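Local coordinates for protein SusD homolog (Bacteroides thetaiotaomicron, PDB 3EHM) that probably binds mucin O-glycans as a SusD-like outer-membrane lipoprotein, serving glycan utilization by a human gut symbiont, at residues N71-G74 against F75-A79; I438-K441 against Y442-L445; A449-A452 against W453-R457; P467-E470 against A471-G474. All blocks are in the same frame, centred on the assembly; numbering follows the deposited sequence.

Contact 1: N71-G74 against F75-A79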
# COMPACT_ATOMS: atom_id res chain seq x y z
N ASN A 71 -17.84 -1.29 11.95
CA ASN A 71 -17.64 -0.66 13.25
C ASN A 71 -17.25 0.80 13.03
O ASN A 71 -16.86 1.18 11.93
CB ASN A 71 -16.49 -1.38 13.99
CG ASN A 71 -16.50 -1.15 15.49
OD1 ASN A 71 -15.86 -1.89 16.24
ND2 ASN A 71 -17.21 -0.12 15.93
N ASN A 72 -17.39 1.63 14.06
CA ASN A 72 -16.99 3.03 13.96
C ASN A 72 -16.12 3.37 15.16
O ASN A 72 -15.60 4.48 15.27
CB ASN A 72 -18.20 3.97 13.88
CG ASN A 72 -19.07 3.93 15.12
OD1 ASN A 72 -18.69 3.38 16.15
ND2 ASN A 72 -20.25 4.53 15.02
N TRP A 73 -15.95 2.38 16.04
CA TRP A 73 -15.14 2.53 17.25
C TRP A 73 -15.47 3.80 18.03
O TRP A 73 -14.61 4.40 18.67
CB TRP A 73 -13.65 2.51 16.89
CG TRP A 73 -13.18 1.18 16.38
CD1 TRP A 73 -12.72 0.13 17.13
CD2 TRP A 73 -13.17 0.74 15.02
NE1 TRP A 73 -12.43 -0.94 16.32
CE2 TRP A 73 -12.69 -0.60 15.02
CE3 TRP A 73 -13.51 1.33 13.80
CZ2 TRP A 73 -12.56 -1.34 13.84
CZ3 TRP A 73 -13.38 0.59 12.63
CH2 TRP A 73 -12.90 -0.74 12.66
N GLY A 74 -16.74 4.20 17.97
CA GLY A 74 -17.16 5.40 18.67
C GLY A 74 -16.42 6.64 18.20
O GLY A 74 -16.31 7.61 18.94
N PHE A 75 -15.91 6.59 16.97
CA PHE A 75 -15.17 7.70 16.38
C PHE A 75 -13.93 8.03 17.22
O PHE A 75 -13.50 9.18 17.27
CB PHE A 75 -16.05 8.95 16.27
CG PHE A 75 -17.41 8.68 15.68
CD1 PHE A 75 -17.53 8.14 14.40
CD2 PHE A 75 -18.56 8.95 16.40
CE1 PHE A 75 -18.78 7.86 13.86
CE2 PHE A 75 -19.82 8.67 15.87
CZ PHE A 75 -19.93 8.13 14.59
N ASN A 76 -13.37 7.01 17.86
CA ASN A 76 -12.20 7.20 18.70
C ASN A 76 -10.85 6.80 18.10
O ASN A 76 -9.84 6.85 18.80
CB ASN A 76 -12.40 6.44 20.02
CG ASN A 76 -13.48 7.06 20.88
OD1 ASN A 76 -14.23 6.35 21.56
ND2 ASN A 76 -13.55 8.39 20.88
N ASN A 77 -10.82 6.38 16.83
CA ASN A 77 -9.54 6.02 16.23
C ASN A 77 -9.39 6.42 14.77
O ASN A 77 -10.24 7.12 14.20
CB ASN A 77 -9.21 4.53 16.42
CG ASN A 77 -10.12 3.61 15.63
OD1 ASN A 77 -10.73 4.00 14.64
ND2 ASN A 77 -10.20 2.35 16.06
N GLU A 78 -8.29 5.99 14.16
CA GLU A 78 -7.98 6.33 12.77
C GLU A 78 -9.01 5.90 11.71
O GLU A 78 -9.05 6.48 10.62
CB GLU A 78 -6.61 5.76 12.38
CG GLU A 78 -6.58 4.25 12.28
CD GLU A 78 -6.21 3.57 13.57
OE1 GLU A 78 -6.52 4.11 14.66
OE2 GLU A 78 -5.62 2.47 13.51
N ALA A 79 -9.83 4.90 12.02
CA ALA A 79 -10.83 4.44 11.05
C ALA A 79 -11.72 5.61 10.64
O ALA A 79 -12.14 5.71 9.49
CB ALA A 79 -11.66 3.32 11.64
O HOH W 1 -12.99 5.62 14.77
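Between Asn72 and Asn76 the backbone coils through two overlapping turns, with Trp73, Gly74 and Phe75 all at positive phi, closed by Phe75 N to Asn72 O (2.7 Å) and Asn76 N to Trp73 O (3.0 Å). The side chain of Asn72 braces the first turn from within, its OD1 accepting from Gly74 N at 2.8 Å in an Asx turn, while its amide lies over one face of the Phe75 ring, the two planes 49° apart. On the indole of Trp73, Asn77 ND2 sits over one face, 3.2 Å from CG. Ala79 CB meets the six-membered ring obliquely, 3.4 Å from CZ3. Asn77 CG stands between its own backbone N and carbonyl carbon (chi1 68°), which lets OD1 accept from Ala79 N in a second Asx turn. Water 1 accepts from Asn77 N and lies within hydrogen-bonding distance of Asn72 O and Asn77 OD1. With alanine in place of Trp73, the Asn77 amide would probably lose the surface it rests on and Ala79 CB its apolar neighbour. Ser315 O takes a hydrogen bond from Asn72 ND2. In this part of the loop, backbone bonds close the turns, while asparagine side chains accept from backbone N-H groups and pack on aromatic rings.

Contact 2: I438-K441 against Y442-L445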
# COMPACT_ATOMS: atom_id res chain seq x y z
N ILE A 438 -3.44 4.14 -13.26
CA ILE A 438 -3.53 4.11 -11.80
C ILE A 438 -4.73 3.32 -11.29
O ILE A 438 -4.64 2.64 -10.27
CB ILE A 438 -3.59 5.55 -11.23
CG1 ILE A 438 -2.37 6.35 -11.70
CG2 ILE A 438 -3.64 5.51 -9.71
CD1 ILE A 438 -1.03 5.72 -11.32
N THR A 439 -5.85 3.41 -12.01
CA THR A 439 -7.05 2.68 -11.61
C THR A 439 -6.82 1.18 -11.72
O THR A 439 -7.20 0.41 -10.84
CB THR A 439 -8.25 3.09 -12.48
OG1 THR A 439 -8.54 4.48 -12.26
CG2 THR A 439 -9.48 2.27 -12.13
N GLN A 440 -6.18 0.75 -12.81
CA GLN A 440 -5.89 -0.67 -13.00
C GLN A 440 -4.80 -1.13 -12.03
O GLN A 440 -4.81 -2.28 -11.58
CB GLN A 440 -5.48 -0.94 -14.44
CG GLN A 440 -6.66 -0.94 -15.41
CD GLN A 440 -7.72 -1.95 -15.02
OE1 GLN A 440 -7.41 -3.11 -14.74
NE2 GLN A 440 -8.98 -1.53 -15.02
N LYS A 441 -3.86 -0.25 -11.71
CA LYS A 441 -2.81 -0.61 -10.76
C LYS A 441 -3.46 -0.79 -9.39
O LYS A 441 -3.10 -1.70 -8.65
CB LYS A 441 -1.73 0.47 -10.69
CG LYS A 441 -0.57 0.09 -9.74
CD LYS A 441 0.64 1.01 -9.89
CE LYS A 441 0.35 2.41 -9.41
NZ LYS A 441 1.58 3.25 -9.49
N TYR A 442 -4.42 0.07 -9.08
CA TYR A 442 -5.17 0.03 -7.82
C TYR A 442 -5.82 -1.36 -7.68
O TYR A 442 -5.77 -1.98 -6.62
CB TYR A 442 -6.26 1.11 -7.84
CG TYR A 442 -7.33 1.02 -6.76
CD1 TYR A 442 -7.19 1.68 -5.53
CD2 TYR A 442 -8.51 0.31 -6.98
CE1 TYR A 442 -8.21 1.64 -4.57
CE2 TYR A 442 -9.52 0.26 -6.03
CZ TYR A 442 -9.37 0.92 -4.83
OH TYR A 442 -10.39 0.88 -3.91
N LEU A 443 -6.43 -1.82 -8.76
CA LEU A 443 -7.08 -3.13 -8.76
C LEU A 443 -6.07 -4.27 -8.59
O LEU A 443 -6.32 -5.23 -7.86
CB LEU A 443 -7.86 -3.31 -10.07
CG LEU A 443 -9.38 -3.10 -10.10
CD1 LEU A 443 -9.85 -2.19 -8.99
CD2 LEU A 443 -9.78 -2.57 -11.46
N ALA A 444 -4.92 -4.16 -9.25
CA ALA A 444 -3.89 -5.19 -9.18
C ALA A 444 -3.10 -5.19 -7.87
O ALA A 444 -2.56 -6.22 -7.47
CB ALA A 444 -2.93 -5.05 -10.35
N LEU A 445 -3.04 -4.04 -7.20
CA LEU A 445 -2.31 -3.92 -5.94
C LEU A 445 -3.02 -4.56 -4.75
O LEU A 445 -2.39 -4.86 -3.74
CB LEU A 445 -2.04 -2.45 -5.62
CG LEU A 445 -0.83 -1.78 -6.28
CD1 LEU A 445 -0.88 -0.28 -6.02
CD2 LEU A 445 0.45 -2.37 -5.73
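Four backbone hydrogen bonds of the i to i+4 kind run along helix 429-445: Tyr442 N to Ile438 O, Leu443 N to Thr439 O, Ala444 N to Gln440 O and Leu445 N to Lys441 O. Leu445 N lies 2.8 Å from Lys441 O, with an N-H...O angle of 139°, the most bent of the four.

Side-chain packing uses both spacings, three and four residues. Lys441 and Leu445 run side by side in the same direction, with Lys441 CG 3.8 Å from Leu445 CD1. Because Lys441 CG is anti to the backbone N (chi1 -178°), the aliphatic part of the chain flanks the leucine before a bend at chi3. Two further contacts are van der Waals packing against polar atoms: Leu443 CD2 comes within 3.8 Å of Gln440 NE2, the two side chains crossing at a slant, and Tyr442, its ring directed away from the preceding turn, rests CB 3.2 Å from Thr439 O.

Polar ends find their mates elsewhere. Lys441 NZ forms a salt bridge with Glu455 of helix 449-459, Tyr442 OH is hydrogen-bonded to Ile64 O, and Gln440 NE2 to Tyr387 OH.

The amide N-H groups of Tyr442 to Leu445 are thus satisfied within the buried helix, while the carbonyls of Tyr442 and Leu443 take the hydroxyls of Tyr66 and Tyr291 from outside. Lysine and tyrosine pack locally through apolar atoms and send their polar ends outward, whereas the glutamine amide lies against a leucine methyl while bonding to Tyr387; the paired carboxylate would probably offset the cost of burying the lysine charge.

Contact 3: A449-A452 against W453-R457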
# COMPACT_ATOMS: atom_id res chain seq x y z
N ALA A 449 -2.90 -2.01 0.65
CA ALA A 449 -3.57 -0.74 0.93
C ALA A 449 -2.70 0.51 1.04
O ALA A 449 -3.06 1.56 0.50
CB ALA A 449 -4.41 -0.89 2.19
N VAL A 450 -1.58 0.42 1.74
CA VAL A 450 -0.73 1.60 1.90
C VAL A 450 -0.25 2.15 0.55
O VAL A 450 -0.32 3.36 0.32
CB VAL A 450 0.50 1.31 2.79
CG1 VAL A 450 1.38 2.56 2.89
CG2 VAL A 450 0.04 0.90 4.18
N GLU A 451 0.23 1.27 -0.32
CA GLU A 451 0.71 1.70 -1.63
C GLU A 451 -0.43 2.34 -2.44
O GLU A 451 -0.24 3.35 -3.09
CB GLU A 451 1.30 0.51 -2.39
CG GLU A 451 1.92 0.84 -3.75
CD GLU A 451 3.05 1.87 -3.67
OE1 GLU A 451 3.72 1.95 -2.62
OE2 GLU A 451 3.27 2.57 -4.68
N ALA A 452 -1.61 1.73 -2.38
CA ALA A 452 -2.76 2.26 -3.11
C ALA A 452 -3.16 3.63 -2.56
O ALA A 452 -3.53 4.53 -3.32
CB ALA A 452 -3.93 1.29 -3.01
N TRP A 453 -3.09 3.78 -1.24
CA TRP A 453 -3.43 5.03 -0.59
C TRP A 453 -2.41 6.11 -0.97
O TRP A 453 -2.77 7.26 -1.20
CB TRP A 453 -3.47 4.82 0.93
CG TRP A 453 -3.77 6.06 1.70
CD1 TRP A 453 -4.62 7.07 1.35
CD2 TRP A 453 -3.26 6.39 3.00
NE1 TRP A 453 -4.68 8.01 2.35
CE2 TRP A 453 -3.85 7.62 3.38
CE3 TRP A 453 -2.37 5.77 3.88
CZ2 TRP A 453 -3.58 8.24 4.60
CZ3 TRP A 453 -2.10 6.39 5.10
CH2 TRP A 453 -2.70 7.61 5.45
N THR A 454 -1.14 5.72 -1.03
CA THR A 454 -0.08 6.64 -1.41
C THR A 454 -0.27 7.09 -2.87
O THR A 454 -0.18 8.28 -3.18
CB THR A 454 1.31 5.98 -1.27
OG1 THR A 454 1.54 5.66 0.10
CG2 THR A 454 2.41 6.91 -1.76
N GLU A 455 -0.55 6.13 -3.75
CA GLU A 455 -0.74 6.46 -5.15
C GLU A 455 -1.95 7.33 -5.40
O GLU A 455 -1.94 8.17 -6.30
CB GLU A 455 -0.80 5.18 -5.99
CG GLU A 455 0.57 4.56 -6.19
CD GLU A 455 1.51 5.47 -6.97
OE1 GLU A 455 1.44 5.47 -8.21
OE2 GLU A 455 2.29 6.21 -6.33
N TYR A 456 -3.01 7.14 -4.62
CA TYR A 456 -4.20 7.97 -4.77
C TYR A 456 -3.87 9.41 -4.37
O TYR A 456 -4.20 10.36 -5.08
CB TYR A 456 -5.34 7.48 -3.89
CG TYR A 456 -6.49 8.47 -3.81
CD1 TYR A 456 -7.39 8.60 -4.87
CD2 TYR A 456 -6.62 9.33 -2.72
CE1 TYR A 456 -8.40 9.57 -4.84
CE2 TYR A 456 -7.62 10.30 -2.68
CZ TYR A 456 -8.50 10.41 -3.75
OH TYR A 456 -9.49 11.37 -3.72
N ARG A 457 -3.22 9.57 -3.23
CA ARG A 457 -2.84 10.89 -2.74
C ARG A 457 -1.90 11.61 -3.71
O ARG A 457 -1.98 12.83 -3.88
CB ARG A 457 -2.19 10.78 -1.37
CG ARG A 457 -3.15 10.45 -0.23
CD ARG A 457 -2.40 10.24 1.07
NE ARG A 457 -1.68 8.98 1.09
CZ ARG A 457 -0.68 8.70 1.93
NH1 ARG A 457 -0.28 9.60 2.81
NH2 ARG A 457 -0.09 7.51 1.89
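Helix 449-459, an alpha-helix buried near the centre of this SusD-like fold, brings Glu451 and Glu455 side by side one turn apart. Their carboxylate planes are only 19° apart, and Glu451 OE2 lies 3.7 Å from Glu455 CG. The OE2 atoms of Glu451 and Glu455 are 4.1 Å from each other, a like-charge approach probably eased by Arg214, whose NH1 makes salt bridges with both. Besides the lysine of helix 429-445, Glu455 OE1 pairs with Arg458. With glutamine replacing Glu455, Lys441 and Arg458 would probably lose the negative charge that balances them here, and Arg214 would keep only Glu451.

The backbone repeats the i to i+4 bond, from Trp453 N to Ala449 O through Tyr456 N to Ala452 O. Val450 O accepts from Thr454 N at 2.8 Å and has Thr454 OG1 3.0 Å away. On another side of the helix, Arg457 folds back over Trp453, its guanidinium passing above one face of the indole; Arg457 NH1 reaches Asp138 O and Glu487 O, and Trp453 NE1 is hydrogen-bonded to Pro486 O. Trp453 O is gripped twice by one residue, for Arg457 NE and Arg457 N approach from opposite faces of its carbonyl plane, each at 3.1 Å.

Contact 4: P467-E470 against A471-G474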
# COMPACT_ATOMS: atom_id res chain seq x y z
N PRO A 467 -16.29 9.40 1.93
CA PRO A 467 -16.48 8.85 3.27
C PRO A 467 -17.93 9.00 3.73
O PRO A 467 -18.58 10.01 3.45
CB PRO A 467 -15.50 9.65 4.12
CG PRO A 467 -15.41 10.97 3.40
CD PRO A 467 -15.34 10.53 1.96
N MSE A 468 -18.44 8.00 4.44
CA MSE A 468 -19.81 8.04 4.93
C MSE A 468 -19.94 8.97 6.13
O MSE A 468 -20.94 9.66 6.28
CB MSE A 468 -20.26 6.64 5.31
CG MSE A 468 -21.69 6.56 5.77
SE MSE A 468 -22.19 4.75 6.22
CE MSE A 468 -20.56 3.81 5.83
N ASP A 469 -18.91 8.98 6.98
CA ASP A 469 -18.88 9.83 8.16
C ASP A 469 -18.46 11.23 7.73
O ASP A 469 -17.27 11.53 7.64
CB ASP A 469 -17.88 9.26 9.17
CG ASP A 469 -17.79 10.09 10.44
OD1 ASP A 469 -18.59 11.04 10.60
OD2 ASP A 469 -16.90 9.79 11.27
N GLU A 470 -19.44 12.09 7.47
CA GLU A 470 -19.15 13.45 7.03
C GLU A 470 -18.41 14.32 8.04
O GLU A 470 -17.97 15.42 7.71
CB GLU A 470 -20.45 14.13 6.60
CG GLU A 470 -21.09 13.50 5.37
CD GLU A 470 -22.18 14.36 4.76
OE1 GLU A 470 -23.18 14.63 5.46
OE2 GLU A 470 -22.03 14.76 3.59
N ALA A 471 -18.27 13.83 9.27
CA ALA A 471 -17.56 14.59 10.29
C ALA A 471 -16.07 14.24 10.30
O ALA A 471 -15.27 14.91 10.95
CB ALA A 471 -18.17 14.32 11.65
N ALA A 472 -15.69 13.18 9.58
CA ALA A 472 -14.30 12.74 9.53
C ALA A 472 -13.31 13.77 9.00
O ALA A 472 -12.27 14.02 9.61
CB ALA A 472 -14.19 11.44 8.73
N PRO A 473 -13.60 14.39 7.84
CA PRO A 473 -12.67 15.39 7.29
C PRO A 473 -12.36 16.51 8.28
O PRO A 473 -11.23 16.99 8.36
CB PRO A 473 -13.40 15.89 6.05
CG PRO A 473 -14.14 14.65 5.59
CD PRO A 473 -14.71 14.14 6.90
N GLY A 474 -13.37 16.92 9.04
CA GLY A 474 -13.17 17.99 10.01
C GLY A 474 -12.18 17.62 11.09
O GLY A 474 -11.51 18.50 11.64
O HOH W 2 -16.35 17.32 8.50
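Glu470 O takes a hydrogen bond of 2.6 Å from water 2, which also accepts, weakly, from Gly474 N at 3.1 Å. The water stands between a carbonyl and an N-H four residues apart, and thus links the turn before helix 472-475 to the helix, weakly on the Gly474 side. Pro473 CD packs 3.6 Å from the same oxygen, Glu470 O.

Before this, a type I beta turn from Asp469 to Ala472 is closed by Ala472 N donating to Asp469 O at 3.0 Å. The side chain of Asp469 strengthens the same turn. With CG anti to the backbone N (chi1 -180°), the carboxylate swings forward so that OD1 accepts from Ala471 N at 3.1 Å, a capping bond that meets the oxygen from above the carboxylate plane. Ala471 CB stands alongside, 3.5 Å from Asp469 OD1. The other oxygen, OD2, forms a salt bridge with Arg475, just beyond Gly474, so one carboxylate serves both the start of the turn and a residue of the helix.

Apolar contact is slight: the rings of Pro467 and Pro473 approach at their CG atoms, 4.5 Å apart. Asp469 and a water thus provide polar partners where the chain enters a helix, whose first N-H groups have no carbonyl of the helix to bond, and the aspartate charge is probably stabilised by the arginine and the nearby backbone N-H.

From the N terminus the chain first forms contact 1, in the loop between strand 67-69 and helix 85-110. Contact 2 lies far along the sequence on helix 429-445, contact 3 on the next helix, 449-459, and contact 4 where a loop enters helix 472-475. All four are local and in series; none nests within or crosses another. Contacts 2 and 3, with centres 10 Å apart, meet directly where the consecutive helices pack, through Leu445 CD1 and Glu451 CG (3.8 Å) as well as between charged groups. Contacts 1 and 4 meet despite their separation in sequence: Phe75 CD1 lies 3.6 Å from Asp469 OD2, bringing the early loop against the late turn. The two pairs do not touch.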